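Local atomic coordinates of cytokinin riboside 5'-monophosphate phosphoribohydrolase (Corynebacterium glutamicum, PDB entry 5WQ3), a protein that is a LOG-type member of the SLOG clan, with a Rossmann-like fold in which helices flank a parallel beta-sheet. Residues Val103-Gly108 with Glu113-Gly118; Glu66-Val71 with Asn123-Gly128; Val90-Lys95 with Gln237-Ile242; Phe180-Met185 with Thr192-Val197; Lys95-Asp100 with Lys117-Ala122. All coordinates share one frame; numbering follows the deposited sequence.

Interaction 1 (Val103-Gly108 with Glu113-Gly118); sequences VVTGGG and EAPNKG
Asn116 reaches back from helix 113-121 and lays its side-chain amide against Thr105, the last residue of strand 102-105. The two side chains come from opposite directions, and Thr105 OG1 donates to Asn116 OD1 a hydrogen bond modelled unusually short, at 2.5 Å. The hydroxyl oxygen meets the carbonyl at a C=O...donor angle of 116°, tilted 16° from the carbonyl plane. Thr105 OG1 lies between the backbone N and the carbonyl carbon (chi1 63°), where it also accepts from Gly107 N at 2.9 Å, closing an ST turn at the start of the glycine loop. One hydroxyl thus ties the loop and the helix together. Asn116 is gripped further by bonds from ND2 to Ser126 OG and Val127 O, while Asn140 ND2 donates to OD1, so the rotation of this buried amide is well defined. Beside the polar pair, Thr105 CG2 rests 4.1 Å from Pro115 CG, and the Val103 and Pro115 side chains cross at about a right angle, Val103 CG1 4.0 Å from Pro115 CB. Strand and helix run nearly antiparallel, their axes 8.2 Å apart. A strand turning through consecutive glycines into a helix packed back on it is the opening half of a Rossmann-like beta-alpha-beta unit.

Interaction 2 (Glu66-Val71 with Asn123-Gly128); sequences EMPKAV and NGLSVG
This contact belongs to one face of the parallel sheet, where side chains at the start of strand 126-131, Leu125 just before it and Val127 within it, meet those from the lead-in to strand 70-74 across the intervening strand 102-105. Met67 does most of the bridging. Its CG starts beside the backbone N, and the chain then bends twice, with chi2 at -72° and chi3 at -68°, which carries the thioether over to the other segment. The terminal methyl Met67 CE comes 3.7 Å from Val127 CG2, the two side chains sliding past each other in opposite directions. One atom back, Met67 SD lies 4.0 Å from Leu125 CD2. That same leucine methyl also touches the Pro68 ring, the two side chains crossing at about a right angle, with both Pro68 CG and Pro68 CD 3.9 Å from Leu125 CD2. Leu125 CD2 thus meets both the sulfur and the proline ring, two neighbours at roughly a right angle to each other. No hydrogen bond spans the pair; the contact is wholly apolar, passing from buried Val127 to Pro68 at the exposed border. Met67 also packs on Ala102 and Val104 of strand 102-105. Ser126 points the other way and bonds through OG to Tyr142 O. Strands 126-131, 102-105 and 70-74 lie in that order in the parallel sheet of a Rossmann-like alpha/beta fold, and the contact joins the first and third across the second.

Interaction 3 (Val90-Lys95 with Gln237-Ile242); sequences VELGEK and QAVKFI. With PGE (triethylene glycol), chain M.
Helices 84-98 and 235-246 approach most closely, within these segments, where the CA atoms of Lys95 and Val239 stand 7.1 Å apart. Val239 points at the other helix and supplies the contact from its side. Val239 CG2, beside the backbone N, touches two residues about one turn apart on the other helix, 4.0 Å from Lys95 CB and 4.1 Å from Leu92 CD1. The leucine slides past the valine in the opposite direction, its CG swung anti to the backbone N (chi1 179°). The other methyl, Val239 CG1, lies 4.0 Å from the carbonyl oxygen Lys95 O. Only the first part of the lysine chain takes part in this packing: beyond CB the chain turns aside, bends at chi4 and ends in a salt bridge from NZ to Asp236. On the other flank of helix 235-246, Gln237 stretches out in an extended chain, and Gln237 NE2 donates a 3.1 Å hydrogen bond to O3 of a triethylene glycol, probably a crystallisation additive, at an N-H...acceptor angle of 155°. Thr232 OG1 engages OE1 of the same amide. The helices are thus joined by two kinds of force: van der Waals contact around one valine, and, through Lys95 and Asp236, a charge pair that probably reinforces it.

Interaction 4 (Phe180-Met185 with Thr192-Val197); sequences FEVLCM and TNFPIV
With chi1 at 54°, Val182 sets CG1 between its backbone N and carbonyl carbon and turns CG2 anti to the N, which aims that second methyl at strand 196-199 and the residues leading into it. Ile196 answers with CG1 beside its backbone N (chi1 -62°) and an extended chi2 of 169°, carrying CD1 out toward the helix. The two side chains therefore reach each other tip to tip, Val182 CG2 lying 3.7 Å from Ile196 CD1. The same valine methyl also approaches the Phe194 ring obliquely, equally far from two of its carbons: Val182 CG2 is 3.7 Å from both Phe194 CD1 and Phe194 CE1. Val182 has two modelled conformers, so its contacts hold for one of them and are less certain than that of Leu183. Leu183, the next residue on the helix, comes in from beside the valine and crosses the isoleucine obliquely, with Leu183 CD2 3.7 Å from Ile196 CD1. In this conformer the isoleucine tip is touched by two successive helix residues. Phe194 is steadied from elsewhere by an edge-to-face stack with Phe166 of the adjacent strand, while Leu179 and Val186 extend the helix face that covers Ile196. All this is hydrocarbon, and mostly buried. A helix laid with its apolar side on the strand that follows it is typical of a beta-alpha-beta crossover, here strand 166-168, helix 173-188 and strand 196-199.

Interaction 5 (Lys95-Asp100 with Lys117-Ala122); sequences KLVAAD and KGASEA
Val97 points from the last turn of helix 84-98 at helix 113-121, and its three side-chain carbons divide the work. CB sets the direction and forks into two methyls, each with its own target. Val97 CG1, anti to the backbone N (chi1 160°), runs to Ala122, just past the end of the partner helix, where it lies 4.0 Å from Ala122 CB and 3.8 Å from the carbonyl oxygen Ala122 O. CG2, beside the backbone N, comes down on Ala119 one turn earlier: Val97 CG2 is 3.6 Å from Ala119 CB and just as near to Ala119 CA. The valine therefore straddles two small residues whose short side chains leave the helix surface open to it. The result is a close approach of the backbones, with the CA atoms of Val97 and Ala119 only 5.8 Å apart. No hydrogen bond crosses between the segments, so the pairing rests on the fit of these methyls. Both helices finish here in Schellman motifs. In the first, Asp100, with positive phi, is the C-prime residue, and Asp100 N bonds to Val97 O at 2.9 Å; in the second, Asn123 plays that part, and Gly124 N bonds to Ala119 O. The two helices lie side by side against the sheet: Leu96 packs on Val71, Val73 and Val103, and Ala119 also rests on Val103. Leu96 also touches Val239 of helix 235-246, as does Ala99 just beyond the end of helix 84-98.

In the fold
Four of the contacts cluster closely: interactions 1, 2, 3 and 5 have centres 9 to 14 Å apart and touch one another. Interaction 5 shares helix 113-121 with interaction 1 and helix 84-98 with interaction 3, so helices 113-121, 84-98 and 235-246 form a continuous row. Interactions 1, 2 and 4 all reach the one parallel sheet. Interaction 4 stands off, about 22 Å between centres from interaction 5, but touches interaction 3 where Phe241 packs on Pro195 and Val197. Along the chain, interactions 1 and 5 close before interaction 4 opens, whereas interaction 3 brings the last helix, 235-246, against helix 84-98 from the first half of the chain.

Interaction 1 (Val103-Gly108 with Glu113-Gly118)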
# COMPACT_ATOMS: atom_id res chain seq x y z
N VAL C 103 -25.71 -58.20 21.74
CA VAL C 103 -24.91 -57.33 22.56
C VAL C 103 -25.35 -55.92 22.22
O VAL C 103 -25.28 -55.53 21.03
CB VAL C 103 -23.44 -57.52 22.25
CG1 VAL C 103 -22.58 -56.45 22.87
CG2 VAL C 103 -23.02 -58.93 22.69
N VAL C 104 -25.84 -55.22 23.22
CA VAL C 104 -26.37 -53.87 23.11
C VAL C 104 -25.46 -52.91 23.86
O VAL C 104 -25.10 -53.18 25.04
CB VAL C 104 -27.73 -53.79 23.78
CG1 VAL C 104 -28.38 -52.41 23.61
CG2 VAL C 104 -28.63 -54.86 23.23
N THR C 105 -25.10 -51.79 23.19
CA THR C 105 -24.30 -50.74 23.84
C THR C 105 -24.90 -49.38 23.61
O THR C 105 -25.76 -49.23 22.77
CB THR C 105 -22.91 -50.65 23.26
OG1 THR C 105 -22.99 -50.28 21.86
CG2 THR C 105 -22.19 -51.93 23.42
N GLY C 106 -24.34 -48.35 24.26
CA GLY C 106 -24.59 -46.98 23.87
C GLY C 106 -24.10 -46.51 22.49
O GLY C 106 -24.31 -45.34 22.15
N GLY C 107 -23.44 -47.39 21.73
CA GLY C 107 -23.08 -47.13 20.32
C GLY C 107 -21.97 -46.09 20.06
O GLY C 107 -21.77 -45.73 18.97
N GLY C 108 -21.26 -45.66 21.08
CA GLY C 108 -20.17 -44.77 20.99
C GLY C 108 -18.81 -45.44 20.95
O GLY C 108 -18.68 -46.62 20.66
N GLU C 113 -17.65 -49.35 21.85
CA GLU C 113 -17.33 -49.94 20.59
C GLU C 113 -16.73 -51.33 20.73
O GLU C 113 -16.89 -52.13 19.85
CB GLU C 113 -16.31 -49.07 19.86
CG GLU C 113 -15.84 -49.59 18.52
CD GLU C 113 -14.78 -48.73 17.93
OE1 GLU C 113 -13.64 -48.74 18.48
OE2 GLU C 113 -15.09 -48.04 16.95
N ALA C 114 -15.94 -51.57 21.77
CA ALA C 114 -15.24 -52.84 21.88
C ALA C 114 -16.21 -54.07 21.86
O ALA C 114 -16.06 -55.02 21.08
CB ALA C 114 -14.34 -52.84 23.12
N PRO C 115 -17.28 -54.00 22.66
CA PRO C 115 -18.07 -55.22 22.64
C PRO C 115 -18.88 -55.25 21.38
O PRO C 115 -19.27 -56.34 20.97
CB PRO C 115 -18.98 -55.11 23.91
CG PRO C 115 -18.71 -53.77 24.48
CD PRO C 115 -17.47 -53.20 23.88
N ASN C 116 -19.10 -54.11 20.72
CA ASN C 116 -19.88 -54.13 19.44
C ASN C 116 -18.98 -54.83 18.37
O ASN C 116 -19.40 -55.67 17.59
CB ASN C 116 -20.25 -52.74 18.92
CG ASN C 116 -21.41 -52.09 19.64
OD1 ASN C 116 -21.29 -50.96 20.11
ND2 ASN C 116 -22.55 -52.75 19.69
N LYS C 117 -17.72 -54.46 18.37
CA LYS C 117 -16.73 -55.08 17.51
C LYS C 117 -16.71 -56.59 17.72
O LYS C 117 -16.90 -57.34 16.79
CB LYS C 117 -15.35 -54.50 17.79
CG LYS C 117 -14.27 -55.12 16.94
CD LYS C 117 -12.93 -54.43 17.11
CE LYS C 117 -11.97 -54.85 15.99
NZ LYS C 117 -10.70 -54.11 16.20
N GLY C 118 -16.44 -57.02 18.96
CA GLY C 118 -16.52 -58.44 19.31
C GLY C 118 -17.71 -59.17 18.75
O GLY C 118 -17.56 -60.18 18.06

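Interaction 2 (Glu66-Val71 with Asn123-Gly128)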
# COMPACT_ATOMS: atom_id res chain seq x y z
N GLU C 66 -38.91 -56.90 18.44
CA GLU C 66 -38.59 -58.28 18.11
C GLU C 66 -37.25 -58.80 18.62
O GLU C 66 -36.85 -59.92 18.30
CB GLU C 66 -38.68 -58.45 16.61
CG GLU C 66 -40.08 -58.05 16.12
CD GLU C 66 -40.40 -58.59 14.74
OE1 GLU C 66 -39.47 -59.12 14.06
OE2 GLU C 66 -41.59 -58.47 14.35
N MET C 67 -36.56 -58.02 19.41
CA MET C 67 -35.17 -58.39 19.82
C MET C 67 -35.11 -59.80 20.39
O MET C 67 -35.96 -60.23 21.16
CB MET C 67 -34.63 -57.42 20.88
CG MET C 67 -34.03 -56.13 20.40
SD MET C 67 -32.42 -56.27 19.57
CE MET C 67 -31.26 -56.76 20.82
N PRO C 68 -34.09 -60.54 20.01
CA PRO C 68 -33.78 -61.77 20.70
C PRO C 68 -33.15 -61.49 22.09
O PRO C 68 -32.88 -60.36 22.43
CB PRO C 68 -32.70 -62.39 19.80
CG PRO C 68 -31.97 -61.18 19.26
CD PRO C 68 -33.07 -60.18 19.01
N LYS C 69 -32.89 -62.53 22.86
CA LYS C 69 -32.27 -62.33 24.16
C LYS C 69 -30.95 -61.51 24.02
O LYS C 69 -30.23 -61.62 23.03
CB LYS C 69 -32.09 -63.67 24.87
CG LYS C 69 -30.94 -64.48 24.32
CD LYS C 69 -30.81 -65.71 25.23
CE LYS C 69 -29.98 -66.77 24.56
NZ LYS C 69 -30.13 -67.97 25.39
N ALA C 70 -30.66 -60.66 25.01
CA ALA C 70 -29.67 -59.62 24.89
C ALA C 70 -29.07 -59.22 26.22
O ALA C 70 -29.76 -59.31 27.25
CB ALA C 70 -30.27 -58.39 24.19
N VAL C 71 -27.79 -58.82 26.16
CA VAL C 71 -27.07 -58.22 27.23
C VAL C 71 -26.65 -56.81 26.82
O VAL C 71 -26.12 -56.63 25.74
CB VAL C 71 -25.82 -59.05 27.55
CG1 VAL C 71 -25.05 -58.42 28.71
CG2 VAL C 71 -26.26 -60.45 27.89
N ASN C 123 -20.23 -62.55 13.91
CA ASN C 123 -21.54 -62.83 13.28
C ASN C 123 -22.70 -62.87 14.21
O ASN C 123 -23.66 -63.58 13.90
CB ASN C 123 -21.55 -64.19 12.57
CG ASN C 123 -20.41 -64.34 11.61
OD1 ASN C 123 -19.50 -65.21 11.77
ND2 ASN C 123 -20.42 -63.49 10.61
N GLY C 124 -22.63 -62.14 15.34
CA GLY C 124 -23.78 -62.01 16.22
C GLY C 124 -24.50 -60.67 15.99
O GLY C 124 -24.08 -59.86 15.18
N LEU C 125 -25.57 -60.44 16.72
CA LEU C 125 -26.31 -59.17 16.61
C LEU C 125 -25.69 -58.11 17.53
O LEU C 125 -25.73 -58.26 18.77
CB LEU C 125 -27.76 -59.35 16.99
CG LEU C 125 -28.66 -58.12 16.85
CD1 LEU C 125 -28.62 -57.50 15.46
CD2 LEU C 125 -30.07 -58.54 17.19
N SER C 126 -25.16 -57.06 16.90
CA SER C 126 -24.60 -55.93 17.59
C SER C 126 -25.47 -54.68 17.47
O SER C 126 -25.72 -54.14 16.38
CB SER C 126 -23.24 -55.63 17.02
OG SER C 126 -22.84 -54.35 17.41
N VAL C 127 -25.89 -54.20 18.62
CA VAL C 127 -26.89 -53.12 18.70
C VAL C 127 -26.24 -51.93 19.36
O VAL C 127 -25.50 -52.11 20.32
CB VAL C 127 -28.12 -53.51 19.54
CG1 VAL C 127 -29.18 -52.42 19.51
CG2 VAL C 127 -28.65 -54.86 19.10
N GLY C 128 -26.58 -50.74 18.86
CA GLY C 128 -26.11 -49.45 19.39
C GLY C 128 -27.26 -48.47 19.52
O GLY C 128 -27.96 -48.09 18.52

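Interaction 3 (Val90-Lys95 with Gln237-Ile242)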
# COMPACT_ATOMS: atom_id res chain seq x y z
N VAL C 90 -13.75 -56.55 23.67
CA VAL C 90 -13.92 -57.26 22.38
C VAL C 90 -14.23 -58.76 22.61
O VAL C 90 -15.17 -59.32 21.99
CB VAL C 90 -12.70 -57.07 21.45
CG1 VAL C 90 -12.70 -58.05 20.28
CG2 VAL C 90 -12.63 -55.62 20.95
N GLU C 91 -13.45 -59.39 23.48
CA GLU C 91 -13.59 -60.78 23.87
C GLU C 91 -14.94 -61.03 24.55
O GLU C 91 -15.57 -62.04 24.30
CB GLU C 91 -12.45 -61.18 24.84
CG GLU C 91 -11.09 -61.33 24.17
CD GLU C 91 -10.03 -61.99 25.06
OE1 GLU C 91 -10.09 -61.85 26.31
OE2 GLU C 91 -9.13 -62.66 24.51
N LEU C 92 -15.38 -60.10 25.38
CA LEU C 92 -16.70 -60.19 25.99
C LEU C 92 -17.81 -60.21 24.93
O LEU C 92 -18.76 -61.02 25.00
CB LEU C 92 -16.91 -59.02 26.93
CG LEU C 92 -18.26 -58.99 27.61
CD1 LEU C 92 -18.47 -60.22 28.45
CD2 LEU C 92 -18.38 -57.74 28.45
N GLY C 93 -17.68 -59.37 23.94
CA GLY C 93 -18.72 -59.34 22.91
C GLY C 93 -18.74 -60.64 22.16
O GLY C 93 -19.80 -61.22 21.87
N GLU C 94 -17.55 -61.12 21.83
CA GLU C 94 -17.40 -62.43 21.15
C GLU C 94 -18.05 -63.57 21.97
O GLU C 94 -18.80 -64.38 21.43
CB GLU C 94 -15.93 -62.72 20.89
CG GLU C 94 -15.69 -63.91 19.96
CD GLU C 94 -15.54 -65.24 20.70
OE1 GLU C 94 -16.38 -66.17 20.46
OE2 GLU C 94 -14.58 -65.35 21.51
N LYS C 95 -17.76 -63.65 23.27
CA LYS C 95 -18.26 -64.73 24.13
C LYS C 95 -19.75 -64.61 24.39
O LYS C 95 -20.43 -65.61 24.55
CB LYS C 95 -17.53 -64.65 25.48
CG LYS C 95 -16.03 -65.01 25.37
CD LYS C 95 -15.29 -64.73 26.65
CE LYS C 95 -13.77 -64.96 26.56
NZ LYS C 95 -13.49 -66.36 26.18
N GLN C 237 -16.32 -66.74 33.13
CA GLN C 237 -17.14 -66.75 34.31
C GLN C 237 -18.27 -65.74 34.24
O GLN C 237 -19.33 -66.01 34.83
CB GLN C 237 -16.34 -66.39 35.55
CG GLN C 237 -17.09 -66.49 36.85
CD GLN C 237 -16.24 -66.01 38.03
OE1 GLN C 237 -15.23 -65.34 37.83
NE2 GLN C 237 -16.64 -66.36 39.23
N ALA C 238 -18.01 -64.55 33.69
CA ALA C 238 -19.05 -63.52 33.59
C ALA C 238 -20.19 -64.07 32.80
O ALA C 238 -21.37 -63.94 33.20
CB ALA C 238 -18.52 -62.28 32.87
N VAL C 239 -19.86 -64.69 31.68
CA VAL C 239 -20.92 -65.07 30.71
C VAL C 239 -21.70 -66.27 31.29
O VAL C 239 -22.93 -66.34 31.25
CB VAL C 239 -20.27 -65.37 29.36
CG1 VAL C 239 -21.19 -66.07 28.40
CG2 VAL C 239 -19.66 -64.11 28.82
N LYS C 240 -20.97 -67.20 31.89
CA LYS C 240 -21.58 -68.28 32.66
C LYS C 240 -22.47 -67.84 33.81
O LYS C 240 -23.47 -68.48 34.05
CB LYS C 240 -20.49 -69.25 33.22
CG LYS C 240 -21.07 -70.56 33.72
CD LYS C 240 -20.00 -71.46 34.39
CE LYS C 240 -20.52 -72.91 34.53
NZ LYS C 240 -21.63 -73.00 35.51
N PHE C 241 -22.13 -66.76 34.52
CA PHE C 241 -22.99 -66.25 35.56
C PHE C 241 -24.34 -65.83 34.93
O PHE C 241 -25.37 -66.10 35.43
CB PHE C 241 -22.31 -65.07 36.16
CG PHE C 241 -23.03 -64.45 37.31
CD1 PHE C 241 -22.90 -64.96 38.59
CD2 PHE C 241 -23.80 -63.30 37.10
CE1 PHE C 241 -23.55 -64.35 39.68
CE2 PHE C 241 -24.43 -62.69 38.15
CZ PHE C 241 -24.30 -63.20 39.45
N ILE C 242 -24.27 -65.21 33.81
CA ILE C 242 -25.49 -64.75 33.07
C ILE C 242 -26.33 -65.91 32.56
O ILE C 242 -27.53 -66.02 32.85
CB ILE C 242 -25.05 -63.80 31.94
CG1 ILE C 242 -24.36 -62.59 32.58
CG2 ILE C 242 -26.26 -63.31 31.07
CD1 ILE C 242 -23.77 -61.62 31.58
O4 PGE M . -13.42 -61.82 41.84
C6 PGE M . -14.04 -62.91 41.18
C5 PGE M . -14.99 -63.56 42.17
O3 PGE M . -15.52 -64.75 41.60

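Interaction 4 (Phe180-Met185 with Thr192-Val197)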
# COMPACT_ATOMS: atom_id res chain seq x y z
N PHE C 180 -26.27 -47.90 38.91
CA PHE C 180 -27.11 -47.68 40.06
C PHE C 180 -28.60 -47.67 39.70
O PHE C 180 -29.39 -48.12 40.47
CB PHE C 180 -26.69 -46.51 40.89
CG PHE C 180 -25.40 -46.77 41.62
CD1 PHE C 180 -25.37 -47.68 42.63
CD2 PHE C 180 -24.25 -46.13 41.27
CE1 PHE C 180 -24.21 -48.00 43.30
CE2 PHE C 180 -23.04 -46.42 41.96
CZ PHE C 180 -23.05 -47.35 42.96
N GLU C 181 -28.91 -47.34 38.47
CA GLU C 181 -30.29 -47.52 38.02
C GLU C 181 -30.70 -48.98 37.95
O GLU C 181 -31.74 -49.34 38.44
CB GLU C 181 -30.37 -46.90 36.68
CG GLU C 181 -31.70 -46.73 36.05
CD GLU C 181 -31.46 -45.92 34.79
OE1 GLU C 181 -30.72 -44.89 34.88
OE2 GLU C 181 -31.92 -46.37 33.72
N VAL C 182 -29.87 -49.85 37.37
CA VAL C 182 -30.28 -51.25 37.31
C VAL C 182 -30.34 -51.82 38.72
O VAL C 182 -31.21 -52.60 39.06
CB VAL C 182 -29.45 -52.12 36.35
CG1 VAL C 182 -27.94 -52.04 36.62
CG2 VAL C 182 -29.91 -53.56 36.42
N LEU C 183 -29.37 -51.46 39.55
CA LEU C 183 -29.36 -51.94 40.92
C LEU C 183 -30.68 -51.56 41.64
O LEU C 183 -31.23 -52.40 42.32
CB LEU C 183 -28.16 -51.41 41.68
CG LEU C 183 -26.91 -52.24 41.47
CD1 LEU C 183 -25.73 -51.49 42.04
CD2 LEU C 183 -27.04 -53.61 42.14
N CYS C 184 -31.14 -50.33 41.47
CA CYS C 184 -32.42 -49.89 42.06
C CYS C 184 -33.66 -50.57 41.42
O CYS C 184 -34.68 -50.75 42.08
CB CYS C 184 -32.51 -48.36 42.00
SG CYS C 184 -34.04 -47.66 42.67
N MET C 185 -33.58 -50.93 40.14
CA MET C 185 -34.63 -51.65 39.45
C MET C 185 -34.64 -53.10 39.95
O MET C 185 -35.70 -53.68 40.14
CB MET C 185 -34.45 -51.60 37.95
CG MET C 185 -34.56 -50.21 37.35
SD MET C 185 -36.26 -49.63 37.32
CE MET C 185 -36.28 -48.30 38.51
N THR C 192 -36.56 -58.62 37.11
CA THR C 192 -36.44 -59.89 37.76
C THR C 192 -35.46 -60.69 36.90
O THR C 192 -35.53 -60.61 35.67
CB THR C 192 -37.82 -60.57 37.72
OG1 THR C 192 -38.71 -59.89 38.60
CG2 THR C 192 -37.72 -61.99 38.14
N ASN C 193 -34.58 -61.47 37.53
CA ASN C 193 -33.68 -62.40 36.86
C ASN C 193 -32.79 -61.64 35.91
O ASN C 193 -32.70 -61.97 34.68
CB ASN C 193 -34.45 -63.47 36.10
CG ASN C 193 -35.33 -64.34 37.01
OD1 ASN C 193 -36.54 -64.49 36.76
ND2 ASN C 193 -34.71 -64.96 38.00
N PHE C 194 -32.18 -60.59 36.46
CA PHE C 194 -31.49 -59.58 35.65
C PHE C 194 -30.10 -59.48 36.24
O PHE C 194 -29.88 -58.68 37.09
CB PHE C 194 -32.21 -58.25 35.72
CG PHE C 194 -31.88 -57.29 34.62
CD1 PHE C 194 -30.64 -56.66 34.56
CD2 PHE C 194 -32.82 -57.00 33.63
CE1 PHE C 194 -30.31 -55.82 33.52
CE2 PHE C 194 -32.51 -56.13 32.58
CZ PHE C 194 -31.24 -55.52 32.53
N PRO C 195 -29.18 -60.34 35.81
CA PRO C 195 -27.84 -60.36 36.43
C PRO C 195 -27.00 -59.12 36.09
O PRO C 195 -27.16 -58.48 35.04
CB PRO C 195 -27.23 -61.66 35.89
CG PRO C 195 -27.98 -61.93 34.64
CD PRO C 195 -29.37 -61.48 34.93
N ILE C 196 -26.07 -58.79 36.99
CA ILE C 196 -25.36 -57.57 36.89
C ILE C 196 -23.94 -57.97 37.15
O ILE C 196 -23.65 -58.60 38.20
CB ILE C 196 -25.80 -56.55 37.96
CG1 ILE C 196 -27.29 -56.16 37.78
CG2 ILE C 196 -24.86 -55.33 37.88
CD1 ILE C 196 -27.83 -55.38 38.94
N VAL C 197 -23.07 -57.66 36.21
CA VAL C 197 -21.67 -58.07 36.35
C VAL C 197 -20.75 -56.89 36.19
O VAL C 197 -20.98 -56.04 35.29
CB VAL C 197 -21.26 -59.09 35.27
CG1 VAL C 197 -19.82 -59.57 35.54
CG2 VAL C 197 -22.22 -60.25 35.27

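Interaction 5 (Lys95-Asp100 with Lys117-Ala122)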
# COMPACT_ATOMS: atom_id res chain seq x y z
N LYS C 95 -17.76 -63.65 23.27
CA LYS C 95 -18.26 -64.73 24.13
C LYS C 95 -19.75 -64.61 24.39
O LYS C 95 -20.43 -65.61 24.55
CB LYS C 95 -17.53 -64.65 25.48
CG LYS C 95 -16.03 -65.01 25.37
CD LYS C 95 -15.29 -64.73 26.65
CE LYS C 95 -13.77 -64.96 26.56
NZ LYS C 95 -13.49 -66.36 26.18
N LEU C 96 -20.25 -63.38 24.50
CA LEU C 96 -21.69 -63.21 24.63
C LEU C 96 -22.42 -63.76 23.41
O LEU C 96 -23.45 -64.36 23.53
CB LEU C 96 -22.09 -61.73 24.87
CG LEU C 96 -21.73 -61.26 26.26
CD1 LEU C 96 -21.82 -59.74 26.37
CD2 LEU C 96 -22.66 -61.95 27.25
N VAL C 97 -21.85 -63.57 22.23
CA VAL C 97 -22.53 -64.00 20.99
C VAL C 97 -22.45 -65.52 20.87
O VAL C 97 -23.37 -66.12 20.40
CB VAL C 97 -21.88 -63.40 19.76
CG1 VAL C 97 -22.24 -64.20 18.48
CG2 VAL C 97 -22.33 -61.97 19.65
N ALA C 98 -21.38 -66.12 21.38
CA ALA C 98 -21.22 -67.60 21.44
C ALA C 98 -22.21 -68.17 22.43
O ALA C 98 -22.54 -69.34 22.36
CB ALA C 98 -19.79 -67.96 21.82
N ALA C 99 -22.67 -67.38 23.40
CA ALA C 99 -23.73 -67.83 24.27
C ALA C 99 -25.10 -67.47 23.75
O ALA C 99 -26.03 -67.57 24.50
CB ALA C 99 -23.58 -67.34 25.70
N ASP C 100 -25.20 -67.12 22.47
CA ASP C 100 -26.43 -66.75 21.80
C ASP C 100 -27.11 -65.48 22.33
O ASP C 100 -28.33 -65.36 22.24
CB ASP C 100 -27.41 -67.93 21.78
CG ASP C 100 -26.74 -69.21 21.24
OD1 ASP C 100 -26.01 -69.10 20.22
OD2 ASP C 100 -26.86 -70.27 21.91
N LYS C 117 -17.72 -54.46 18.37
CA LYS C 117 -16.73 -55.08 17.51
C LYS C 117 -16.71 -56.59 17.72
O LYS C 117 -16.90 -57.34 16.79
CB LYS C 117 -15.35 -54.50 17.79
CG LYS C 117 -14.27 -55.12 16.94
CD LYS C 117 -12.93 -54.43 17.11
CE LYS C 117 -11.97 -54.85 15.99
NZ LYS C 117 -10.70 -54.11 16.20
N GLY C 118 -16.44 -57.02 18.96
CA GLY C 118 -16.52 -58.44 19.31
C GLY C 118 -17.71 -59.17 18.75
O GLY C 118 -17.56 -60.18 18.06
N ALA C 119 -18.90 -58.65 19.04
CA ALA C 119 -20.14 -59.27 18.61
C ALA C 119 -20.34 -59.30 17.10
O ALA C 119 -20.81 -60.30 16.54
CB ALA C 119 -21.30 -58.56 19.21
N SER C 120 -20.05 -58.18 16.46
CA SER C 120 -20.28 -58.05 15.02
C SER C 120 -19.34 -59.02 14.28
O SER C 120 -19.75 -59.77 13.41
CB SER C 120 -20.03 -56.62 14.55
OG SER C 120 -20.68 -56.44 13.29
N GLU C 121 -18.09 -59.00 14.68
CA GLU C 121 -17.10 -59.80 14.00
C GLU C 121 -17.26 -61.29 14.29
O GLU C 121 -16.70 -62.08 13.57
CB GLU C 121 -15.68 -59.30 14.30
CG GLU C 121 -15.41 -57.96 13.61
CD GLU C 121 -13.96 -57.48 13.75
OE1 GLU C 121 -13.23 -58.03 14.61
OE2 GLU C 121 -13.58 -56.52 13.01
N ALA C 122 -18.05 -61.68 15.31
CA ALA C 122 -18.47 -63.09 15.48
C ALA C 122 -19.78 -63.38 14.84
O ALA C 122 -20.42 -64.35 15.18
CB ALA C 122 -18.57 -63.47 16.94